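Long-range contact in prophenoloxidase b (Marsupenaeus japonicus, PDB 3WKY), which is a type 3 copper protein of the hemolymph that, once activated, probably hydroxylates monophenols and oxidises o-diphenols: residues A[517-529]-A[635-648]. Numbering follows the deposited sequence. Where two conformers were deposited one is given.
Sequences KMNYASLLRYWTE and PLERRSSKATIEDF. With EDO (1,2-ethanediol), chain N.
Tyr-520 reaches into the bend of 635-648 and is held there at its N-H and at its OH. The N-H donates a nearly straight hydrogen bond to Ala-643 O (2.9 Å), while the OH donates to Arg-638 O (2.7 Å), which lies in the ring plane at the edge and receives the hydroxyl nearly along the C=O axis. A water bridges Tyr-520 OH and Pro-635 O. With CG anti to the backbone N (chi1 180°), the ring extends from its helix across the loop, and Ser-640 CB covers one face, 3.8 Å from the centroid, a CH-pi contact displaced toward the rim. The Phe-648 and Tyr-520 rings lie oblique, with planes at 50°, and Tyr-520 CE2 sits over the Phe-648 face toward its rim. A leucine in place of Tyr-520 would probably leave Arg-638 O without its hydroxyl donor and open a gap between Ser-640 and Phe-648.

Trp-527 makes the second aromatic contact. Leu-636 CD1 stands over the indole, 3.6 Å from the centroid of the five-membered ring and only 10° off its normal, a well-centred CH-pi contact. Ile-645 approaches the six-membered ring obliquely, CG1 lying 3.6 Å from Trp-527 CZ2, and its CG2 branch packs on Leu-523 CD1. The branches thus diverge to separate partners. Leu-524 CD2 rests against Leu-636 O (3.3 Å).

Both short helices begin with capping bonds, Asn-519 OD1 accepting from Ser-522 N and Thr-644 OG1 from Asp-647 N; Ser-640 OG closes an ST turn with Lys-642 N. Trp-527 and Ile-645 touch His-591, and Leu-636 touches Phe-593, on strand 588-598. Two short N-capped helices, the turn carrying Trp-527 and the loop 635-644 thus pack together against this strand of the beta-sheet in the hemocyanin-type, Ig-like C-terminal domain.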
loop_
_atom_site.group_PDB
_atom_site.type_symbol
_atom_site.label_atom_id
_atom_site.label_comp_id
_atom_site.label_asym_id
_atom_site.label_seq_id
_atom_site.Cartn_x
_atom_site.Cartn_y
_atom_site.Cartn_z
ATOM N N LYS A 517 6.608 28.639 24.628
ATOM C CA LYS A 517 7.740 29.530 24.380
ATOM C C LYS A 517 8.828 28.820 23.598
ATOM O O LYS A 517 9.313 27.764 24.007
ATOM C CB LYS A 517 8.334 30.047 25.690
ATOM C CG LYS A 517 7.638 31.265 26.246
ATOM C CD LYS A 517 8.506 31.936 27.310
ATOM C CE LYS A 517 7.740 32.128 28.601
ATOM N NZ LYS A 517 7.033 30.875 28.993
ATOM N N MET A 518 9.214 29.389 22.464
ATOM C CA MET A 518 10.271 28.775 21.680
ATOM C C MET A 518 11.626 28.962 22.356
ATOM O O MET A 518 11.961 30.064 22.808
ATOM C CB MET A 518 10.257 29.317 20.251
ATOM C CG MET A 518 9.078 28.776 19.446
ATOM S SD MET A 518 9.278 29.070 17.681
ATOM C CE MET A 518 8.655 30.749 17.516
ATOM N N ASN A 519 12.381 27.871 22.468
ATOM C CA ASN A 519 13.725 27.934 23.031
ATOM C C ASN A 519 14.719 28.496 22.016
ATOM O O ASN A 519 14.336 28.791 20.882
ATOM C CB ASN A 519 14.175 26.574 23.592
ATOM C CG ASN A 519 14.315 25.488 22.522
ATOM O OD1 ASN A 519 14.236 25.744 21.316
ATOM N ND2 ASN A 519 14.552 24.259 22.974
ATOM N N TYR A 520 15.975 28.660 22.425
ATOM C CA TYR A 520 17.006 29.189 21.541
ATOM C C TYR A 520 17.123 28.373 20.250
ATOM O O TYR A 520 17.185 28.939 19.160
ATOM C CB TYR A 520 18.366 29.252 22.258
ATOM C CG TYR A 520 19.489 29.786 21.392
ATOM C CD1 TYR A 520 20.149 28.969 20.484
ATOM C CD2 TYR A 520 19.896 31.123 21.489
ATOM C CE1 TYR A 520 21.169 29.456 19.687
ATOM C CE2 TYR A 520 20.917 31.620 20.693
ATOM C CZ TYR A 520 21.547 30.786 19.797
ATOM O OH TYR A 520 22.572 31.258 19.004
ATOM N N ALA A 521 17.188 27.053 20.377
ATOM C CA ALA A 521 17.355 26.186 19.206
ATOM C C ALA A 521 16.233 26.348 18.172
ATOM O O ALA A 521 16.490 26.365 16.961
ATOM C CB ALA A 521 17.482 24.724 19.640
ATOM N N SER A 522 14.997 26.453 18.644
ATOM C CA SER A 522 13.856 26.609 17.744
ATOM C C SER A 522 13.822 27.994 17.120
ATOM O O SER A 522 13.436 28.146 15.963
ATOM C CB SER A 522 12.541 26.348 18.486
ATOM O OG SER A 522 12.524 25.032 19.012
ATOM N N LEU A 523 14.225 29.007 17.887
ATOM C CA LEU A 523 14.209 30.374 17.381
ATOM C C LEU A 523 15.192 30.593 16.239
ATOM O O LEU A 523 14.987 31.479 15.411
ATOM C CB LEU A 523 14.483 31.376 18.523
ATOM C CG LEU A 523 13.345 31.534 19.531
ATOM C CD1 LEU A 523 13.812 32.377 20.745
ATOM C CD2 LEU A 523 12.159 32.200 18.876
ATOM N N LEU A 524 16.265 29.806 16.189
ATOM C CA LEU A 524 17.212 29.902 15.072
ATOM C C LEU A 524 16.527 29.782 13.711
ATOM O O LEU A 524 16.985 30.358 12.725
ATOM C CB LEU A 524 18.289 28.821 15.157
ATOM C CG LEU A 524 19.295 28.885 16.302
ATOM C CD1 LEU A 524 20.269 27.719 16.198
ATOM C CD2 LEU A 524 20.050 30.214 16.282
ATOM N N ARG A 525 15.425 29.045 13.650
ATOM C CA ARG A 525 14.785 28.815 12.356
ATOM C C ARG A 525 13.883 29.995 11.997
ATOM O O ARG A 525 13.342 30.046 10.888
ATOM C CB ARG A 525 13.958 27.522 12.368
ATOM C CG ARG A 525 14.686 26.292 12.944
ATOM C CD ARG A 525 16.034 26.004 12.246
ATOM N NE ARG A 525 15.954 26.050 10.782
ATOM C CZ ARG A 525 15.515 25.045 10.021
ATOM N NH1 ARG A 525 15.077 23.923 10.584
ATOM N NH2 ARG A 525 15.494 25.172 8.697
ATOM N N TYR A 526 13.716 30.927 12.940
ATOM C CA TYR A 526 12.783 32.050 12.773
ATOM C C TYR A 526 13.408 33.444 12.611
ATOM O O TYR A 526 12.782 34.305 12.014
ATOM C CB TYR A 526 11.774 32.115 13.934
ATOM C CG TYR A 526 10.583 31.181 13.797
ATOM C CD1 TYR A 526 9.423 31.595 13.156
ATOM C CD2 TYR A 526 10.616 29.890 14.319
ATOM C CE1 TYR A 526 8.322 30.741 13.029
ATOM C CE2 TYR A 526 9.523 29.031 14.195
ATOM C CZ TYR A 526 8.383 29.467 13.562
ATOM O OH TYR A 526 7.296 28.626 13.441
ATOM N N TRP A 527 14.595 33.698 13.169
ATOM C CA TRP A 527 15.114 35.081 13.181
ATOM C C TRP A 527 15.151 35.711 11.790
ATOM O O TRP A 527 15.705 35.122 10.864
ATOM C CB TRP A 527 16.517 35.147 13.783
ATOM C CG TRP A 527 16.546 34.773 15.224
ATOM C CD1 TRP A 527 17.139 33.669 15.774
ATOM C CD2 TRP A 527 15.953 35.500 16.309
ATOM N NE1 TRP A 527 16.954 33.670 17.136
ATOM C CE2 TRP A 527 16.230 34.779 17.490
ATOM C CE3 TRP A 527 15.225 36.692 16.397
ATOM C CZ2 TRP A 527 15.798 35.211 18.751
ATOM C CZ3 TRP A 527 14.782 37.114 17.648
ATOM C CH2 TRP A 527 15.070 36.370 18.809
ATOM N N THR A 528 14.567 36.901 11.657
ATOM C CA THR A 528 14.608 37.626 10.389
ATOM C C THR A 528 15.161 39.029 10.603
ATOM O O THR A 528 14.933 39.655 11.647
ATOM C CB THR A 528 13.222 37.694 9.688
ATOM O OG1 THR A 528 13.368 38.281 8.384
ATOM C CG2 THR A 528 12.208 38.501 10.527
ATOM N N GLU A 529 15.905 39.505 9.615
ATOM C CA GLU A 529 16.546 40.814 9.725
ATOM C C GLU A 529 15.520 41.941 9.773
ATOM O O GLU A 529 14.613 42.013 8.948
ATOM C CB GLU A 529 17.529 41.026 8.561
ATOM C CG GLU A 529 18.307 42.357 8.629
ATOM C CD GLU A 529 19.407 42.435 7.593
ATOM O OE1 GLU A 529 20.075 41.395 7.341
ATOM O OE2 GLU A 529 19.603 43.536 7.025
ATOM N N PRO A 635 24.543 37.058 15.180
ATOM C CA PRO A 635 25.085 35.785 15.665
ATOM C C PRO A 635 24.021 34.683 15.755
ATOM O O PRO A 635 24.286 33.631 16.337
ATOM C CB PRO A 635 25.523 36.149 17.083
ATOM C CG PRO A 635 24.480 37.134 17.529
ATOM C CD PRO A 635 24.021 37.882 16.289
ATOM N N LEU A 636 22.852 34.918 15.170
ATOM C CA LEU A 636 21.692 34.069 15.422
ATOM C C LEU A 636 21.479 32.979 14.358
ATOM O O LEU A 636 20.341 32.651 14.023
ATOM C CB LEU A 636 20.435 34.931 15.554
ATOM C CG LEU A 636 20.531 35.966 16.689
ATOM C CD1 LEU A 636 19.274 36.819 16.721
ATOM C CD2 LEU A 636 20.747 35.264 18.021
ATOM N N GLU A 637 22.572 32.431 13.833
ATOM C CA GLU A 637 22.474 31.251 12.976
ATOM C C GLU A 637 23.352 30.114 13.487
ATOM O O GLU A 637 23.517 29.109 12.801
ATOM C CB GLU A 637 22.799 31.582 11.508
ATOM C CG GLU A 637 23.732 32.788 11.312
ATOM C CD GLU A 637 25.123 32.551 11.855
ATOM O OE1 GLU A 637 25.414 33.027 12.983
ATOM O OE2 GLU A 637 25.943 31.919 11.148
ATOM N N ARG A 638 23.898 30.249 14.696
ATOM C CA ARG A 638 24.661 29.142 15.283
ATOM C C ARG A 638 24.046 28.628 16.575
ATOM O O ARG A 638 23.332 29.345 17.273
ATOM C CB ARG A 638 26.128 29.527 15.568
ATOM C CG ARG A 638 27.005 29.631 14.331
ATOM C CD ARG A 638 28.486 29.545 14.670
ATOM N NE ARG A 638 29.307 30.129 13.609
ATOM C CZ ARG A 638 30.621 30.320 13.698
ATOM N NH1 ARG A 638 31.282 29.947 14.792
ATOM N NH2 ARG A 638 31.268 30.889 12.696
ATOM N N ARG A 639 24.373 27.387 16.911
ATOM C CA ARG A 639 23.897 26.825 18.159
ATOM C C ARG A 639 24.618 27.479 19.337
ATOM O O ARG A 639 25.694 28.079 19.179
ATOM C CB ARG A 639 24.103 25.314 18.184
ATOM C CG ARG A 639 25.552 24.889 18.199
ATOM C CD ARG A 639 25.653 23.397 17.897
ATOM N NE ARG A 639 26.688 22.752 18.695
ATOM C CZ ARG A 639 27.905 22.456 18.254
ATOM N NH1 ARG A 639 28.254 22.736 17.005
ATOM N NH2 ARG A 639 28.775 21.868 19.065
ATOM N N SER A 640 24.008 27.371 20.507
ATOM C CA SER A 640 24.560 27.932 21.743
ATOM C C SER A 640 24.324 26.954 22.874
ATOM O O SER A 640 23.365 26.190 22.835
ATOM C CB SER A 640 23.855 29.239 22.102
ATOM O OG SER A 640 24.309 29.708 23.376
ATOM N N SER A 641 25.179 26.971 23.895
ATOM C CA SER A 641 24.915 26.143 25.060
ATOM C C SER A 641 23.739 26.713 25.857
ATOM O O SER A 641 23.126 26.001 26.646
ATOM C CB SER A 641 26.149 26.034 25.945
ATOM O OG SER A 641 26.549 27.319 26.370
ATOM N N LYS A 642 23.412 27.985 25.634
ATOM C CA LYS A 642 22.291 28.616 26.325
ATOM C C LYS A 642 20.970 28.061 25.822
ATOM O O LYS A 642 20.754 27.943 24.606
ATOM C CB LYS A 642 22.314 30.136 26.143
ATOM C CG LYS A 642 23.548 30.813 26.755
ATOM C CD LYS A 642 23.579 30.623 28.267
ATOM C CE LYS A 642 24.745 31.380 28.907
ATOM N NZ LYS A 642 26.072 30.866 28.459
ATOM N N ALA A 643 20.081 27.736 26.757
ATOM C CA ALA A 643 18.809 27.102 26.411
ATOM C C ALA A 643 17.799 28.080 25.824
ATOM O O ALA A 643 16.983 27.697 24.999
ATOM C CB ALA A 643 18.210 26.405 27.624
ATOM N N THR A 644 17.836 29.334 26.268
ATOM C CA THR A 644 16.846 30.321 25.838
ATOM C C THR A 644 17.510 31.566 25.265
ATOM O O THR A 644 18.697 31.812 25.514
ATOM C CB THR A 644 15.910 30.719 26.994
ATOM O OG1 THR A 644 16.663 31.382 28.024
ATOM C CG2 THR A 644 15.227 29.487 27.582
ATOM N N ILE A 645 16.757 32.338 24.483
ATOM C CA ILE A 645 17.291 33.576 23.931
ATOM C C ILE A 645 17.518 34.550 25.086
ATOM O O ILE A 645 18.470 35.316 25.060
ATOM C CB ILE A 645 16.391 34.182 22.815
ATOM C CG1 ILE A 645 17.075 35.378 22.145
ATOM C CG2 ILE A 645 14.996 34.530 23.338
ATOM C CD1 ILE A 645 18.391 35.008 21.448
ATOM N N GLU A 646 16.670 34.475 26.109
ATOM C CA GLU A 646 16.855 35.274 27.329
ATOM C C GLU A 646 18.209 34.999 28.001
ATOM O O GLU A 646 18.962 35.938 28.313
ATOM C CB GLU A 646 15.702 35.022 28.310
ATOM C CG GLU A 646 14.341 35.548 27.835
ATOM C CD GLU A 646 13.560 34.576 26.938
ATOM O OE1 GLU A 646 14.124 33.569 26.451
ATOM O OE2 GLU A 646 12.356 34.832 26.714
ATOM N N ASP A 647 18.519 33.723 28.228
ATOM C CA ASP A 647 19.797 33.340 28.832
ATOM C C ASP A 647 20.970 33.769 27.963
ATOM O O ASP A 647 22.004 34.207 28.468
ATOM C CB ASP A 647 19.879 31.826 29.068
ATOM C CG ASP A 647 19.020 31.357 30.229
ATOM O OD1 ASP A 647 18.458 32.208 30.956
ATOM O OD2 ASP A 647 18.919 30.127 30.418
ATOM N N PHE A 648 20.812 33.624 26.653
ATOM C CA PHE A 648 21.858 34.005 25.706
ATOM C C PHE A 648 22.189 35.490 25.810
ATOM O O PHE A 648 23.349 35.872 25.918
ATOM C CB PHE A 648 21.390 33.672 24.285
ATOM C CG PHE A 648 22.384 34.017 23.205
ATOM C CD1 PHE A 648 23.508 33.232 23.003
ATOM C CD2 PHE A 648 22.165 35.103 22.365
ATOM C CE1 PHE A 648 24.430 33.537 21.999
ATOM C CE2 PHE A 648 23.077 35.415 21.352
ATOM C CZ PHE A 648 24.210 34.626 21.171
HETATM C C1 EDO N . 26.393 23.639 22.088
HETATM O O1 EDO N . 27.475 23.201 21.246
HETATM C C2 EDO N . 25.163 22.787 21.780
HETATM O O2 EDO N . 24.051 23.606 21.384
HETATM O O HOH W 1 14.000 31.289 24.209
HETATM O O HOH W 2 25.012 32.564 18.688
HETATM O O HOH W 3 17.640 25.722 22.944
HETATM O O HOH W 4 18.958 31.848 11.859
#